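Side-chain contacts in Tas1 (Pseudomonas aeruginosa, PDB 6OX6), which makes (p)ppApp as a type VI secretion toxin by pyrophosphorylating adenosine nucleotides, depleting ADP and ATP in competitor cells: residues 320-323 / 324-328; 264-267 / 268-272. One frame throughout, in Å; residues are numbered along the deposited sequence.

Contact 1. Residues 320-323 / 324-328; sequences NTVA and AELAN
The amide N of Ala-324 donates to Asn-320 O at 3.0 Å, with an N-H...O angle of 165°, the shortest of the four i to i+4 bonds that link 320-323 to 324-328 in the alpha-helix 319-328. This helix packs on the mixed five-stranded sheet of the toxin domain, an alpha/beta arrangement consistent with an alarmone-synthetase fold. Leu-326 N and Ala-327 N bond in the same way to Val-322 O and Ala-323 O. The bond from Glu-325 N to Thr-321 O is the most bent of the four, at 144°.

Thr-321 and Glu-325 run side by side one turn apart and point the same way. The glutamate chain bends at chi2 (100°), which folds its carboxylate back along the helix. Its OE2 lies 3.3 Å from Thr-321 O, two acceptors and not a hydrogen bond; with chi1 well off a staggered position, the placement of this carboxylate is best read with caution. OE1 of Glu-325 and His-274 NE2 form a weak hydrogen bond. CG2 of Thr-321, anti to the backbone N, lies 3.9 Å from both OE1 and OE2 of Glu-325.

Further round the helix, Val-322 and Leu-326 face inward. Val-322 meets Val-364 of strand 359-365; Leu-326 meets Ile-362 and Val-364 of the same strand and, outside the sheet, Leu-270 of helix 256-273. Between themselves these two side chains touch only lightly, Val-322 CG1 lying 4.4 Å from Leu-326 CD1. Closer is the leucine's branch point: Leu-326 CG rests 3.5 Å from Val-322 O.

Contact 2. Residues 264-267 / 268-272; sequences DAVA and DGLAA
Within the alpha-helix 256-273, Val-266 and Leu-270 form an i to i+4 apolar pair, side by side and pointing the same way, with Val-266 CG2 meeting Leu-270 CD1 at 3.5 Å. The valine torsion accounts for the approach: at chi1 48° CG1 takes the crowded position between the backbone N and the carbonyl carbon, while CG2 lies anti to N and extends to the leucine methyl. Leu-270 CD1 also lies 3.4 Å from Val-266 O, the carbonyl oxygen that receives Leu-270 N in a nearly straight bond (3.0 Å, 179°).

A different face of the helix packs on two strands at one side of the mixed sheet, 277-280 and 308-313. Ala-267 touches Val-278 of the outermost strand 277-280 and both Asn-310 and Ile-312 of its neighbour; Ala-271 repeats the contact with Val-278 and Ile-312. Two small residues one turn apart thus present just a methyl each, which is consistent with close packing of helix on strands. They are joined by the shortest bond here, Ala-271 N to Ala-267 O at 2.7 Å, and Ala-271 CB is 3.3 Å from that same oxygen.

Asp-264 is buried, and its carboxylate is held by a salt bridge from OD2 to Lys-260 NZ and a hydrogen bond from OD1 to Asn-310 ND2. Asp-268 is partly exposed and also touches Val-278; its CB lies 3.7 Å from Asp-264 O, which accepts the Asp-268 amide.

Contacts 1 and 2 each occupy one helix, 319-328 and 256-273, with centres about 12 Å apart, and both combine buried with exposed residues. Leu-270 of contact 2 packs against both Leu-326 (CD2 3.7 Å from Leu-270 CD1) and the aliphatic part of Glu-325 in contact 1. Each helix also covers strands: 347-353 and 359-365 for contact 1, 277-280 and 308-313 for contact 2. Their internal chemistry differs. In contact 2 the valine-leucine pair is in close touch, and the buried Asp-264 finds its charged partner, Lys-260, outside 264-272; in contact 1 the equivalent pair is wider, and the partly exposed glutamate has a weak histidine partner.

Contact 1. Residues 320-323 / 324-328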
loop_
_atom_site.group_PDB
_atom_site.type_symbol
_atom_site.label_atom_id
_atom_site.label_comp_id
_atom_site.label_asym_id
_atom_site.label_seq_id
_atom_site.Cartn_x
_atom_site.Cartn_y
_atom_site.Cartn_z
ATOM N N ASN A 320 10.485 -7.894 11.124
ATOM C CA ASN A 320 10.146 -9.242 10.702
ATOM C C ASN A 320 9.417 -9.998 11.799
ATOM O O ASN A 320 8.441 -10.700 11.532
ATOM C CB ASN A 320 11.404 -10.006 10.284
ATOM C CG ASN A 320 12.073 -9.404 9.064
ATOM O OD1 ASN A 320 11.418 -8.788 8.224
ATOM N ND2 ASN A 320 13.385 -9.580 8.961
ATOM N N THR A 321 9.885 -9.856 13.034
ATOM C CA THR A 321 9.225 -10.550 14.142
ATOM C C THR A 321 7.778 -10.102 14.262
ATOM O O THR A 321 6.867 -10.933 14.366
ATOM C CB THR A 321 9.971 -10.308 15.450
ATOM O OG1 THR A 321 11.357 -10.603 15.258
ATOM C CG2 THR A 321 9.423 -11.200 16.537
ATOM N N VAL A 322 7.549 -8.779 14.199
ATOM C CA VAL A 322 6.194 -8.229 14.244
ATOM C C VAL A 322 5.355 -8.716 13.067
ATOM O O VAL A 322 4.160 -9.002 13.222
ATOM C CB VAL A 322 6.234 -6.692 14.281
ATOM C CG1 VAL A 322 4.813 -6.154 14.315
ATOM C CG2 VAL A 322 7.038 -6.214 15.479
ATOM N N ALA A 323 5.950 -8.776 11.867
ATOM C CA ALA A 323 5.245 -9.310 10.702
ATOM C C ALA A 323 4.685 -10.705 10.975
ATOM O O ALA A 323 3.513 -10.991 10.688
ATOM C CB ALA A 323 6.185 -9.347 9.498
ATOM N N ALA A 324 5.529 -11.594 11.506
ATOM C CA ALA A 324 5.102 -12.960 11.820
ATOM C C ALA A 324 3.976 -12.966 12.848
ATOM O O ALA A 324 3.081 -13.820 12.804
ATOM C CB ALA A 324 6.288 -13.766 12.339
ATOM N N GLU A 325 4.016 -11.996 13.756
ATOM C CA GLU A 325 3.004 -11.871 14.797
ATOM C C GLU A 325 1.631 -11.568 14.206
ATOM O O GLU A 325 0.634 -12.173 14.600
ATOM C CB GLU A 325 3.398 -10.781 15.796
ATOM C CG GLU A 325 3.751 -11.307 17.179
ATOM C CD GLU A 325 5.248 -11.402 17.402
ATOM O OE1 GLU A 325 5.848 -10.404 17.851
ATOM O OE2 GLU A 325 5.824 -12.475 17.127
ATOM N N LEU A 326 1.580 -10.633 13.261
ATOM C CA LEU A 326 0.316 -10.271 12.635
ATOM C C LEU A 326 -0.212 -11.429 11.797
ATOM O O LEU A 326 -1.430 -11.651 11.708
ATOM C CB LEU A 326 0.513 -9.006 11.773
ATOM C CG LEU A 326 0.974 -7.722 12.495
ATOM C CD1 LEU A 326 1.496 -6.667 11.514
ATOM C CD2 LEU A 326 -0.161 -7.133 13.273
ATOM N N ALA A 327 0.699 -12.158 11.150
ATOM C CA ALA A 327 0.312 -13.328 10.378
ATOM C C ALA A 327 -0.340 -14.359 11.282
ATOM O O ALA A 327 -1.409 -14.891 10.964
ATOM C CB ALA A 327 1.531 -13.920 9.671
ATOM N N ASN A 328 0.270 -14.617 12.445
ATOM C CA ASN A 328 -0.291 -15.599 13.365
ATOM C C ASN A 328 -1.671 -15.205 13.872
ATOM O O ASN A 328 -2.404 -16.063 14.369
ATOM C CB ASN A 328 0.666 -15.822 14.531
ATOM C CG ASN A 328 1.867 -16.615 14.112
ATOM O OD1 ASN A 328 1.767 -17.473 13.235
ATOM N ND2 ASN A 328 3.019 -16.299 14.679
#

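Contact 2. Residues 264-267 / 268-272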
loop_
_atom_site.group_PDB
_atom_site.type_symbol
_atom_site.label_atom_id
_atom_site.label_comp_id
_atom_site.label_asym_id
_atom_site.label_seq_id
_atom_site.Cartn_x
_atom_site.Cartn_y
_atom_site.Cartn_z
ATOM N N ASP A 264 -6.011 -1.133 17.087
ATOM C CA ASP A 264 -5.153 -0.371 17.998
ATOM C C ASP A 264 -4.774 -1.180 19.235
ATOM O O ASP A 264 -3.651 -1.049 19.738
ATOM C CB ASP A 264 -5.824 0.934 18.420
ATOM C CG ASP A 264 -5.734 2.023 17.354
ATOM O OD1 ASP A 264 -5.113 1.795 16.282
ATOM O OD2 ASP A 264 -6.284 3.126 17.607
ATOM N N ALA A 265 -5.677 -2.028 19.731
ATOM C CA ALA A 265 -5.333 -2.862 20.877
ATOM C C ALA A 265 -4.227 -3.856 20.521
ATOM O O ALA A 265 -3.230 -3.976 21.244
ATOM C CB ALA A 265 -6.581 -3.579 21.404
ATOM N N VAL A 266 -4.365 -4.558 19.388
ATOM C CA VAL A 266 -3.330 -5.521 19.012
ATOM C C VAL A 266 -2.036 -4.803 18.629
ATOM O O VAL A 266 -0.933 -5.270 18.942
ATOM C CB VAL A 266 -3.837 -6.450 17.893
ATOM C CG1 VAL A 266 -4.481 -5.650 16.804
ATOM C CG2 VAL A 266 -2.695 -7.269 17.296
ATOM N N ALA A 267 -2.143 -3.658 17.952
ATOM C CA ALA A 267 -0.938 -2.907 17.622
ATOM C C ALA A 267 -0.144 -2.554 18.880
ATOM O O ALA A 267 1.074 -2.789 18.942
ATOM C CB ALA A 267 -1.299 -1.648 16.827
ATOM N N ASP A 268 -0.803 -2.003 19.906
ATOM C CA ASP A 268 0.002 -1.564 21.046
ATOM C C ASP A 268 0.507 -2.737 21.873
ATOM O O ASP A 268 1.609 -2.655 22.434
ATOM C CB ASP A 268 -0.733 -0.565 21.923
ATOM C CG ASP A 268 0.223 0.488 22.485
ATOM O OD1 ASP A 268 -0.127 1.153 23.483
ATOM O OD2 ASP A 268 1.345 0.639 21.925
ATOM N N GLY A 269 -0.237 -3.841 21.911
ATOM C CA GLY A 269 0.312 -5.082 22.416
ATOM C C GLY A 269 1.634 -5.401 21.753
ATOM O O GLY A 269 2.682 -5.424 22.409
ATOM N N LEU A 270 1.608 -5.617 20.436
ATOM C CA LEU A 270 2.829 -6.012 19.747
ATOM C C LEU A 270 3.892 -4.929 19.807
ATOM O O LEU A 270 5.089 -5.246 19.857
ATOM C CB LEU A 270 2.535 -6.360 18.300
ATOM C CG LEU A 270 1.503 -7.457 18.147
ATOM C CD1 LEU A 270 0.788 -7.300 16.825
ATOM C CD2 LEU A 270 2.235 -8.763 18.221
ATOM N N ALA A 271 3.495 -3.653 19.779
ATOM C CA ALA A 271 4.508 -2.601 19.833
ATOM C C ALA A 271 5.219 -2.607 21.178
ATOM O O ALA A 271 6.453 -2.624 21.244
ATOM C CB ALA A 271 3.887 -1.233 19.567
ATOM N N ALA A 272 4.448 -2.623 22.267
ATOM C CA ALA A 272 5.045 -2.646 23.597
ATOM C C ALA A 272 5.778 -3.953 23.898
ATOM O O ALA A 272 6.570 -3.985 24.840
ATOM C CB ALA A 272 3.966 -2.376 24.638
#